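Local coordinates for protein 6-phosphogluconate dehydrogenase, NAD-binding (Geobacter metallireducens, PDB 3PEF) that probably reduces succinic semialdehyde to gamma-hydroxybutyrate with an NADP cofactor, as a member of the beta-hydroxyacid dehydrogenase family, at residues 4-9 against 14-19; 27-32 against 38-43; 90-95 against 149-154; 74-77 against 81-84. The protein carries 2 engineered substitutions. All coordinates share one frame; numbering follows the deposited sequence.

How the contacts relate
All four contacts belong to the Rossmann-type domain that binds NADP. Contacts 1 and 2, with centres about 8 Å apart, are neighbouring strand-helix pairs joined through adjacent strands, with F6 N at 2.7 Å from T28 O as a probable hydrogen bond; both touch NADP. The centre of contact 3 lies about 9 Å from that of contact 1, and M16 bridges them, its CE 3.5 Å from CE of M94. Contact 4 is more remote, its centre about 18 Å from those of contacts 1 and 3, yet V81 CG2 reaches CE2 of Y91 at 3.6 Å, and V74 touches the cofactor. Contacts 2 and 3 do not meet; their nearest atoms are about 8 Å apart.

Contact 1 of 4, residues 4-9 against 14-19; sequences FGFIGL and SAMAKN. With NAP (NADP nicotinamide-adenine-dinucleotide phosphate), chain I.
The A17 methyl rides on one face of the F6 ring, a CH-pi contact in place of any hydrogen bond between residues 4-9 and 14-19. A17 CB lies 4.1 Å from the centroid of the F6 ring and 21° off the ring normal, displaced toward the rim on the CG side; its distance to F6 CG is 3.9 Å. The far end of the ring meets the next side chain, F6 CZ lying 3.8 Å from M16 CB, and these two chains cross at nearly a right angle. With chi1 at -152°, F6 swings its ring to the side of its own carbonyl carbon and out over the helix. An alanine in place of F6 is likely to leave the A17 methyl and M16 CB without their aromatic partner and open a gap between strand and helix. Nearer the turn, L9 CD2 approaches A17 CB at 4.2 Å, while L9 O stands 3.6 Å from S14 CB; the hydroxyl of S14 is hydrogen-bonded instead to G10 O. This is the strand-turn-helix start of a Rossmann fold, where G8 fits the first glycine of a GxGxxG pattern. Its phi of 101° would push a CB against the preceding carbonyl oxygen. The chain here passes close to the adenosine ribose, with G8 CA 3.9 Å from NADP O3B, and I11 N beyond it is bonded to the cofactor. Between these two segments the contact is thus apolar packing, with no hydrogen bond, while polar groups of the turn and the helix start serve one another and the dinucleotide.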
# COMPACT_ATOMS: atom_id res chain seq x y z
N PHE A 4 6.65 43.60 -15.30
CA PHE A 4 6.35 42.48 -14.40
C PHE A 4 7.46 42.22 -13.38
O PHE A 4 8.64 42.36 -13.70
CB PHE A 4 6.14 41.17 -15.18
CG PHE A 4 4.95 41.17 -16.09
CD1 PHE A 4 3.66 41.25 -15.57
CD2 PHE A 4 5.11 41.04 -17.46
CE1 PHE A 4 2.55 41.22 -16.41
CE2 PHE A 4 3.99 41.01 -18.32
CZ PHE A 4 2.72 41.11 -17.79
N GLY A 5 7.07 41.81 -12.18
CA GLY A 5 8.01 41.28 -11.20
C GLY A 5 8.11 39.76 -11.32
O GLY A 5 7.14 39.11 -11.71
N PHE A 6 9.26 39.19 -11.00
CA PHE A 6 9.35 37.73 -10.95
C PHE A 6 10.24 37.26 -9.80
O PHE A 6 11.39 37.67 -9.66
CB PHE A 6 9.79 37.11 -12.29
CG PHE A 6 9.26 35.70 -12.51
CD1 PHE A 6 8.33 35.44 -13.52
CD2 PHE A 6 9.70 34.65 -11.72
CE1 PHE A 6 7.84 34.16 -13.73
CE2 PHE A 6 9.20 33.36 -11.91
CZ PHE A 6 8.28 33.10 -12.92
N ILE A 7 9.68 36.36 -9.00
CA ILE A 7 10.30 35.87 -7.79
C ILE A 7 10.44 34.37 -7.88
O ILE A 7 9.45 33.66 -8.04
CB ILE A 7 9.42 36.23 -6.58
CG1 ILE A 7 9.60 37.72 -6.25
CG2 ILE A 7 9.75 35.33 -5.40
CD1 ILE A 7 8.65 38.24 -5.21
N GLY A 8 11.66 33.87 -7.76
CA GLY A 8 11.88 32.44 -7.83
C GLY A 8 12.39 32.06 -9.20
O GLY A 8 11.64 31.99 -10.16
N LEU A 9 13.69 31.83 -9.30
CA LEU A 9 14.29 31.60 -10.61
C LEU A 9 14.87 30.19 -10.69
O LEU A 9 16.00 29.99 -11.14
CB LEU A 9 15.35 32.66 -10.90
CG LEU A 9 14.86 34.11 -10.80
CD1 LEU A 9 16.02 35.10 -11.01
CD2 LEU A 9 13.74 34.37 -11.81
N SER A 14 12.97 30.50 -14.00
CA SER A 14 13.96 31.15 -14.85
C SER A 14 13.49 31.09 -16.30
O SER A 14 13.60 32.06 -17.06
CB SER A 14 15.35 30.52 -14.68
OG SER A 14 15.33 29.15 -15.02
N ALA A 15 12.93 29.94 -16.68
CA ALA A 15 12.42 29.76 -18.03
C ALA A 15 11.20 30.63 -18.27
O ALA A 15 11.06 31.24 -19.35
CB ALA A 15 12.09 28.28 -18.29
N MET A 16 10.30 30.69 -17.30
CA MET A 16 9.12 31.55 -17.43
C MET A 16 9.51 33.03 -17.53
O MET A 16 9.00 33.76 -18.39
CB MET A 16 8.16 31.30 -16.26
CG MET A 16 7.63 29.87 -16.25
SD MET A 16 7.00 29.37 -14.64
CE MET A 16 5.38 30.14 -14.69
N ALA A 17 10.43 33.48 -16.68
CA ALA A 17 10.85 34.88 -16.67
C ALA A 17 11.54 35.28 -17.99
O ALA A 17 11.36 36.41 -18.47
CB ALA A 17 11.78 35.16 -15.46
N LYS A 18 12.31 34.36 -18.56
CA LYS A 18 13.01 34.58 -19.82
C LYS A 18 12.03 34.84 -20.93
O LYS A 18 12.28 35.66 -21.82
CB LYS A 18 13.82 33.34 -20.21
CG LYS A 18 15.25 33.59 -20.60
CD LYS A 18 16.20 32.93 -19.61
CE LYS A 18 16.73 31.61 -20.14
NZ LYS A 18 17.51 30.84 -19.11
N ASN A 19 10.92 34.10 -20.91
CA ASN A 19 9.84 34.30 -21.88
C ASN A 19 9.22 35.70 -21.76
O ASN A 19 8.94 36.34 -22.77
CB ASN A 19 8.79 33.17 -21.77
CG ASN A 19 9.26 31.89 -22.45
OD1 ASN A 19 10.14 31.93 -23.31
ND2 ASN A 19 8.67 30.74 -22.08
PA NAP I . 13.53 24.35 -8.44
O1A NAP I . 14.10 23.49 -7.37
O2A NAP I . 14.34 24.45 -9.67
O5B NAP I . 13.25 25.82 -7.88
C5B NAP I . 12.80 26.01 -6.56
C4B NAP I . 12.79 27.51 -6.32
O4B NAP I . 12.31 27.74 -5.01
C3B NAP I . 14.21 28.08 -6.36
O3B NAP I . 14.08 29.37 -6.92
C2B NAP I . 14.57 28.20 -4.90
O2B NAP I . 15.52 29.18 -4.59
C1B NAP I . 13.21 28.58 -4.33
N9A NAP I . 13.17 28.39 -2.88
C8A NAP I . 13.16 27.18 -2.21
N7A NAP I . 13.13 27.44 -0.88
C5A NAP I . 13.13 28.77 -0.70
C6A NAP I . 13.08 29.54 0.45
N6A NAP I . 13.05 28.96 1.64
N1A NAP I . 13.08 30.91 0.34
C2A NAP I . 13.12 31.51 -0.91
N3A NAP I . 13.15 30.73 -2.05
C4A NAP I . 13.15 29.38 -1.94
O3 NAP I . 12.11 23.73 -8.79
PN NAP I . 11.05 24.13 -9.90
O1N NAP I . 10.72 22.95 -10.71
O2N NAP I . 11.44 25.38 -10.58
O5D NAP I . 9.87 24.40 -8.83
C5D NAP I . 9.15 25.59 -8.72
C4D NAP I . 7.69 25.20 -8.47
O4D NAP I . 7.07 24.74 -9.64
C3D NAP I . 7.57 24.04 -7.51
O3D NAP I . 6.44 24.33 -6.72
C2D NAP I . 7.34 22.83 -8.40
O2D NAP I . 6.61 21.85 -7.71
C1D NAP I . 6.49 23.46 -9.47
N1N NAP I . 6.45 22.81 -10.80
C2N NAP I . 7.56 22.21 -11.32
C3N NAP I . 7.51 21.64 -12.60
C7N NAP I . 8.75 21.03 -13.19
O7N NAP I . 8.56 20.11 -14.20
N7N NAP I . 9.99 21.33 -12.76
C4N NAP I . 6.34 21.69 -13.35
C5N NAP I . 5.22 22.33 -12.81
C6N NAP I . 5.29 22.90 -11.54
P2B NAP I . 17.11 28.89 -4.74
O1X NAP I . 17.80 29.92 -3.85
O2X NAP I . 17.39 27.50 -4.27
O3X NAP I . 17.52 29.03 -6.18

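Contact 2 of 4, residues 27-32 against 38-43; sequences VTIWNR and EELAAL. With NAP (NADP nicotinamide-adenine-dinucleotide phosphate), chain I.
The second strand-helix pair of the Rossmann fold meets here through I29 and L40, and the loop that directly follows the strand holds the 2'-phosphate of NADP. I29 CD1 presses on L40 CB at 3.4 Å, tighter than ordinary carbon contact, and also meets L40 CD1 at 3.8 Å. It gets there because CG1 of I29 stands between its backbone N and carbonyl carbon (chi1 64°), sending the longer branch to the helix. Beyond the strand, N31 grips two parts of the cofactor with its one amide: OD1 accepts from ribose O3B at 2.9 Å, and ND2 gives a nearly straight bond to O3X at 2.8 Å. Both ends have a second partner in the chain, OD1 receiving L9 N and ND2 reaching S33 O, which should keep the amide from flipping. R32 makes a paired approach, NE to O1X at 2.9 Å and NH2 to O2X at 2.9 Å, with N-H...O angles of 177° and 172°. The phosphorus lies in the guanidinium plane at its edge, whereas the adenine lies over one face, C5A above the centre of the group and 3.6 Å from CZ of R32. A bend at chi3 turns the group to meet base and phosphate together, an arrangement consistent with preference for NADP over NAD. W30 adds an edge, its CH2 lying 4.1 Å from NADP C2A. Strand 26-30 runs between strands 3-7 and 46-47, and helix 38-42 rests on helix 11-22 where L40 touches A17 and V21.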
# COMPACT_ATOMS: atom_id res chain seq x y z
N VAL A 27 11.22 43.44 -16.87
CA VAL A 27 11.09 42.46 -15.78
C VAL A 27 12.10 42.71 -14.64
O VAL A 27 13.31 42.82 -14.88
CB VAL A 27 11.24 40.99 -16.30
CG1 VAL A 27 10.93 39.99 -15.22
CG2 VAL A 27 10.31 40.73 -17.50
N THR A 28 11.58 42.82 -13.42
CA THR A 28 12.38 42.97 -12.20
C THR A 28 12.36 41.60 -11.52
O THR A 28 11.29 41.01 -11.31
CB THR A 28 11.77 44.04 -11.24
OG1 THR A 28 11.75 45.32 -11.87
CG2 THR A 28 12.56 44.14 -9.93
N ILE A 29 13.54 41.07 -11.19
CA ILE A 29 13.61 39.69 -10.73
C ILE A 29 14.36 39.55 -9.42
O ILE A 29 15.17 40.41 -9.07
CB ILE A 29 14.29 38.78 -11.78
CG1 ILE A 29 15.75 39.20 -11.98
CG2 ILE A 29 13.51 38.83 -13.10
CD1 ILE A 29 16.44 38.47 -13.11
N TRP A 30 14.07 38.46 -8.72
CA TRP A 30 14.71 38.13 -7.45
C TRP A 30 14.75 36.62 -7.24
O TRP A 30 13.80 35.91 -7.53
CB TRP A 30 13.95 38.74 -6.27
CG TRP A 30 14.56 38.37 -4.93
CD1 TRP A 30 15.56 39.04 -4.27
CD2 TRP A 30 14.23 37.24 -4.11
NE1 TRP A 30 15.85 38.41 -3.09
CE2 TRP A 30 15.06 37.29 -2.97
CE3 TRP A 30 13.32 36.18 -4.24
CZ2 TRP A 30 15.00 36.34 -1.94
CZ3 TRP A 30 13.26 35.22 -3.22
CH2 TRP A 30 14.10 35.31 -2.08
N ASN A 31 15.86 36.14 -6.69
CA ASN A 31 15.95 34.75 -6.30
C ASN A 31 16.75 34.69 -5.02
O ASN A 31 17.67 35.49 -4.84
CB ASN A 31 16.67 33.90 -7.36
CG ASN A 31 16.56 32.40 -7.08
OD1 ASN A 31 15.47 31.86 -7.02
ND2 ASN A 31 17.71 31.73 -6.89
N ARG A 32 16.41 33.74 -4.14
CA ARG A 32 17.16 33.55 -2.89
C ARG A 32 18.63 33.42 -3.19
O ARG A 32 19.45 34.07 -2.53
CB ARG A 32 16.69 32.31 -2.12
CG ARG A 32 17.57 32.00 -0.90
CD ARG A 32 17.10 30.73 -0.17
NE ARG A 32 17.02 29.56 -1.05
CZ ARG A 32 16.66 28.34 -0.65
NH1 ARG A 32 16.33 28.14 0.62
NH2 ARG A 32 16.62 27.33 -1.52
N GLU A 38 21.66 35.83 -13.09
CA GLU A 38 22.70 36.40 -13.96
C GLU A 38 22.35 36.36 -15.45
O GLU A 38 22.61 37.32 -16.18
CB GLU A 38 24.07 35.73 -13.70
CG GLU A 38 24.59 36.00 -12.30
CD GLU A 38 25.77 35.13 -11.90
OE1 GLU A 38 26.35 34.44 -12.77
OE2 GLU A 38 26.13 35.13 -10.70
N GLU A 39 21.75 35.27 -15.90
CA GLU A 39 21.45 35.13 -17.32
C GLU A 39 20.36 36.12 -17.71
O GLU A 39 20.46 36.82 -18.72
CB GLU A 39 21.02 33.70 -17.65
CG GLU A 39 20.72 33.48 -19.12
CD GLU A 39 20.39 32.02 -19.43
OE1 GLU A 39 20.61 31.16 -18.55
OE2 GLU A 39 19.92 31.75 -20.56
N LEU A 40 19.33 36.21 -16.89
CA LEU A 40 18.28 37.20 -17.13
C LEU A 40 18.83 38.63 -17.04
O LEU A 40 18.46 39.49 -17.84
CB LEU A 40 17.14 37.02 -16.16
CG LEU A 40 16.24 35.82 -16.43
CD1 LEU A 40 15.61 35.39 -15.12
CD2 LEU A 40 15.18 36.18 -17.46
N ALA A 41 19.71 38.89 -16.08
CA ALA A 41 20.27 40.23 -15.93
C ALA A 41 20.96 40.68 -17.23
O ALA A 41 20.80 41.82 -17.66
CB ALA A 41 21.23 40.29 -14.76
N ALA A 42 21.72 39.78 -17.85
CA ALA A 42 22.43 40.14 -19.06
C ALA A 42 21.44 40.31 -20.19
O ALA A 42 21.73 40.93 -21.20
CB ALA A 42 23.46 39.09 -19.42
N LEU A 43 20.24 39.75 -20.03
CA LEU A 43 19.21 39.90 -21.05
C LEU A 43 18.41 41.19 -20.87
O LEU A 43 17.45 41.42 -21.59
CB LEU A 43 18.28 38.69 -21.08
CG LEU A 43 18.76 37.45 -21.82
CD1 LEU A 43 17.80 36.31 -21.59
CD2 LEU A 43 18.92 37.73 -23.31
PA NAP I . 13.53 24.35 -8.44
O1A NAP I . 14.10 23.49 -7.37
O2A NAP I . 14.34 24.45 -9.67
O5B NAP I . 13.25 25.82 -7.88
C5B NAP I . 12.80 26.01 -6.56
C4B NAP I . 12.79 27.51 -6.32
O4B NAP I . 12.31 27.74 -5.01
C3B NAP I . 14.21 28.08 -6.36
O3B NAP I . 14.08 29.37 -6.92
C2B NAP I . 14.57 28.20 -4.90
O2B NAP I . 15.52 29.18 -4.59
C1B NAP I . 13.21 28.58 -4.33
N9A NAP I . 13.17 28.39 -2.88
C8A NAP I . 13.16 27.18 -2.21
N7A NAP I . 13.13 27.44 -0.88
C5A NAP I . 13.13 28.77 -0.70
C6A NAP I . 13.08 29.54 0.45
N6A NAP I . 13.05 28.96 1.64
N1A NAP I . 13.08 30.91 0.34
C2A NAP I . 13.12 31.51 -0.91
N3A NAP I . 13.15 30.73 -2.05
C4A NAP I . 13.15 29.38 -1.94
O3 NAP I . 12.11 23.73 -8.79
PN NAP I . 11.05 24.13 -9.90
O1N NAP I . 10.72 22.95 -10.71
O2N NAP I . 11.44 25.38 -10.58
O5D NAP I . 9.87 24.40 -8.83
C5D NAP I . 9.15 25.59 -8.72
C4D NAP I . 7.69 25.20 -8.47
O4D NAP I . 7.07 24.74 -9.64
C3D NAP I . 7.57 24.04 -7.51
O3D NAP I . 6.44 24.33 -6.72
C2D NAP I . 7.34 22.83 -8.40
O2D NAP I . 6.61 21.85 -7.71
C1D NAP I . 6.49 23.46 -9.47
N1N NAP I . 6.45 22.81 -10.80
C2N NAP I . 7.56 22.21 -11.32
C3N NAP I . 7.51 21.64 -12.60
C7N NAP I . 8.75 21.03 -13.19
O7N NAP I . 8.56 20.11 -14.20
N7N NAP I . 9.99 21.33 -12.76
C4N NAP I . 6.34 21.69 -13.35
C5N NAP I . 5.22 22.33 -12.81
C6N NAP I . 5.29 22.90 -11.54
P2B NAP I . 17.11 28.89 -4.74
O1X NAP I . 17.80 29.92 -3.85
O2X NAP I . 17.39 27.50 -4.27
O3X NAP I . 17.52 29.03 -6.18

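Contact 3 of 4, residues 90-95 against 149-154; sequences GYVDMS and PGFEKM
D93 OD1 takes two bonds from S95: OG donates at 2.6 Å to the syn lone pair of OD1, and the backbone N at 3.0 Å from above the carboxylate plane, 40° out of it. The second bond makes an Asx turn where strand 90-93 of the Rossmann sheet ends, and S95 OG is further bonded to L65 N, tying the turn to the loop that follows neighbouring strand 60-63. The side chains of V92 and M94, which flank D93 in sequence, pack against helix 141-154 without any hydrogen bond. V92 CG1 meets F151 CZ at 3.8 Å and lies near the plane of the ring, so the phenyl pushes its edge into the valine. F151 reaches the sheet with CG held opposite its own carbonyl carbon (chi1 -75°), the ring end coming closer than its CB direction suggests. Just past the strand end, M94 CE touches the same ring at CE2, 4.0 Å away. The two methionines then meet across the contact, both with bent ends and both also touching M16 of helix 11-22, so that one apolar layer joins two helices to the sheet: the sulfur SD of M94 rests 4.1 Å from the methyl CE of M154.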
# COMPACT_ATOMS: atom_id res chain seq x y z
N GLY A 90 -0.47 43.63 -7.63
CA GLY A 90 -0.88 42.24 -7.60
C GLY A 90 0.25 41.24 -7.39
O GLY A 90 1.38 41.45 -7.84
N TYR A 91 -0.07 40.16 -6.68
CA TYR A 91 0.87 39.07 -6.44
C TYR A 91 0.25 37.79 -6.98
O TYR A 91 -0.85 37.41 -6.58
CB TYR A 91 1.16 38.93 -4.95
CG TYR A 91 2.27 37.93 -4.60
CD1 TYR A 91 2.03 36.87 -3.73
CD2 TYR A 91 3.54 38.06 -5.15
CE1 TYR A 91 3.05 35.96 -3.39
CE2 TYR A 91 4.56 37.18 -4.82
CZ TYR A 91 4.32 36.13 -3.94
OH TYR A 91 5.35 35.26 -3.64
N VAL A 92 0.93 37.15 -7.91
CA VAL A 92 0.42 35.93 -8.53
C VAL A 92 1.34 34.76 -8.17
O VAL A 92 2.40 34.59 -8.77
CB VAL A 92 0.36 36.05 -10.06
CG1 VAL A 92 -0.18 34.77 -10.68
CG2 VAL A 92 -0.50 37.26 -10.49
N ASP A 93 0.96 33.97 -7.17
CA ASP A 93 1.81 32.85 -6.76
C ASP A 93 1.52 31.61 -7.60
O ASP A 93 0.41 31.06 -7.57
CB ASP A 93 1.67 32.54 -5.26
CG ASP A 93 2.85 31.71 -4.71
OD1 ASP A 93 3.64 31.16 -5.51
OD2 ASP A 93 3.01 31.63 -3.48
N MET A 94 2.53 31.18 -8.34
CA MET A 94 2.40 30.04 -9.26
C MET A 94 3.05 28.77 -8.72
O MET A 94 3.10 27.72 -9.39
CB MET A 94 2.93 30.41 -10.65
CG MET A 94 2.35 31.73 -11.15
SD MET A 94 2.91 32.22 -12.81
CE MET A 94 2.11 31.00 -13.87
N SER A 95 3.52 28.86 -7.47
CA SER A 95 4.08 27.70 -6.78
C SER A 95 3.05 26.60 -6.56
O SER A 95 1.88 26.87 -6.33
CB SER A 95 4.63 28.12 -5.42
OG SER A 95 5.42 29.29 -5.53
N PRO A 149 -1.68 39.21 -20.12
CA PRO A 149 -0.67 39.40 -21.17
C PRO A 149 0.61 38.66 -20.84
O PRO A 149 1.33 38.23 -21.75
CB PRO A 149 -0.42 40.91 -21.17
CG PRO A 149 -1.67 41.49 -20.61
CD PRO A 149 -2.15 40.50 -19.57
N GLY A 150 0.90 38.53 -19.55
CA GLY A 150 2.04 37.76 -19.09
C GLY A 150 1.76 36.27 -19.19
O GLY A 150 2.58 35.52 -19.72
N PHE A 151 0.61 35.83 -18.68
CA PHE A 151 0.24 34.42 -18.76
C PHE A 151 0.36 33.95 -20.20
O PHE A 151 0.72 32.81 -20.47
CB PHE A 151 -1.20 34.18 -18.29
CG PHE A 151 -1.40 34.24 -16.79
CD1 PHE A 151 -2.60 34.69 -16.27
CD2 PHE A 151 -0.40 33.83 -15.91
CE1 PHE A 151 -2.82 34.74 -14.90
CE2 PHE A 151 -0.61 33.88 -14.52
CZ PHE A 151 -1.83 34.34 -14.03
N GLU A 152 0.02 34.83 -21.15
CA GLU A 152 -0.01 34.43 -22.55
C GLU A 152 1.37 34.21 -23.16
O GLU A 152 1.51 33.54 -24.18
CB GLU A 152 -0.82 35.43 -23.38
CG GLU A 152 -2.32 35.20 -23.23
CD GLU A 152 -3.13 36.14 -24.09
OE1 GLU A 152 -2.59 37.19 -24.51
OE2 GLU A 152 -4.32 35.83 -24.33
N LYS A 153 2.39 34.79 -22.54
CA LYS A 153 3.74 34.54 -23.00
C LYS A 153 4.33 33.32 -22.30
O LYS A 153 5.36 32.81 -22.71
CB LYS A 153 4.62 35.78 -22.78
CG LYS A 153 4.17 37.00 -23.58
CD LYS A 153 4.17 36.69 -25.07
CE LYS A 153 2.83 36.98 -25.74
NZ LYS A 153 2.46 35.93 -26.74
N MET A 154 3.66 32.85 -21.26
CA MET A 154 4.21 31.75 -20.47
C MET A 154 3.50 30.44 -20.72
O MET A 154 4.09 29.37 -20.57
CB MET A 154 4.19 32.08 -18.97
CG MET A 154 5.00 33.35 -18.62
SD MET A 154 5.15 33.65 -16.84
CE MET A 154 3.49 34.12 -16.40

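Contact 4 of 4, residues 74-77 against 81-84; sequences VCFG and VLEG
L82 carries the apolar centre, spreading its two methyls over C75 and F76. C75 SG lies 3.8 Å from L82 CD1, while L82 CD2 sits 3.4 Å from F76 CD2, slanting against the ring, and the side chains of F76 and L82 run side by side. The same sulfur stands over the middle of one face of F76, so that sulfur, ring and leucine form one cluster. The modelled chi1 of L82, -113°, is not staggered, so the exact placing of its methyls is less certain. Deeper in, V74 CG1 meets V81 CG2 at 3.9 Å, and both valines also touch I7 and Y91 of the sheet. A glycine at L82 would probably leave C75 SG and the F76 ring without their neighbour and open a gap between the two helices. Farther out the backbones join: V81 N bonds to V74 O at 2.9 Å and L82 N to C75 O at 3.1 Å, with N-H...O angles of 164° and 166°. Two carbonyls in the last turn of helix 68-76 thus receive amides at the start of the short, weakly bonded helix about 81-84, after G77 leaves the helical path. On the exposed side, E83 OE2 bonds to H79 N of the connecting loop. The helix-to-helix turn is therefore fixed by two nearly straight backbone bonds, which give V74 O and C75 O hydrogen-bond donors, while the packing of V74, itself in touch with NADP, links the turn to the cofactor pocket.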
# COMPACT_ATOMS: atom_id res chain seq x y z
N VAL A 74 8.76 33.61 1.74
CA VAL A 74 8.84 34.75 0.83
C VAL A 74 7.73 35.76 1.10
O VAL A 74 7.95 36.97 1.00
CB VAL A 74 8.81 34.30 -0.65
CG1 VAL A 74 8.66 35.50 -1.58
CG2 VAL A 74 10.08 33.52 -0.99
N CYS A 75 6.55 35.27 1.45
CA CYS A 75 5.44 36.18 1.73
C CYS A 75 5.58 36.86 3.09
O CYS A 75 5.50 38.10 3.18
CB CYS A 75 4.10 35.44 1.64
SG CYS A 75 2.65 36.48 2.08
N PHE A 76 5.78 36.07 4.14
CA PHE A 76 5.70 36.55 5.52
C PHE A 76 7.04 36.95 6.15
O PHE A 76 7.06 37.59 7.20
CB PHE A 76 5.02 35.50 6.42
CG PHE A 76 3.57 35.24 6.07
CD1 PHE A 76 3.22 34.12 5.33
CD2 PHE A 76 2.58 36.10 6.51
CE1 PHE A 76 1.89 33.86 5.01
CE2 PHE A 76 1.24 35.85 6.20
CZ PHE A 76 0.90 34.73 5.45
N GLY A 77 8.14 36.57 5.52
CA GLY A 77 9.46 36.79 6.12
C GLY A 77 9.95 38.23 6.09
O GLY A 77 9.28 39.12 5.56
N VAL A 81 7.21 39.76 0.66
CA VAL A 81 6.18 40.34 -0.18
C VAL A 81 5.25 41.27 0.62
O VAL A 81 4.93 42.37 0.18
CB VAL A 81 5.37 39.24 -0.89
CG1 VAL A 81 4.08 39.82 -1.53
CG2 VAL A 81 6.25 38.57 -1.94
N LEU A 82 4.85 40.83 1.80
CA LEU A 82 3.92 41.60 2.64
C LEU A 82 4.49 42.97 3.05
O LEU A 82 3.75 43.94 3.18
CB LEU A 82 3.53 40.79 3.88
CG LEU A 82 2.08 40.31 4.04
CD1 LEU A 82 1.39 40.05 2.71
CD2 LEU A 82 1.98 39.09 4.95
N GLU A 83 5.80 43.05 3.23
CA GLU A 83 6.43 44.33 3.55
C GLU A 83 6.34 45.35 2.40
O GLU A 83 6.48 46.55 2.61
CB GLU A 83 7.89 44.12 3.94
CG GLU A 83 8.11 43.45 5.29
CD GLU A 83 9.57 43.52 5.76
OE1 GLU A 83 10.37 44.27 5.15
OE2 GLU A 83 9.91 42.84 6.75
N GLY A 84 6.10 44.86 1.19
CA GLY A 84 6.20 45.71 0.02
C GLY A 84 4.94 45.91 -0.80
O GLY A 84 4.84 46.87 -1.57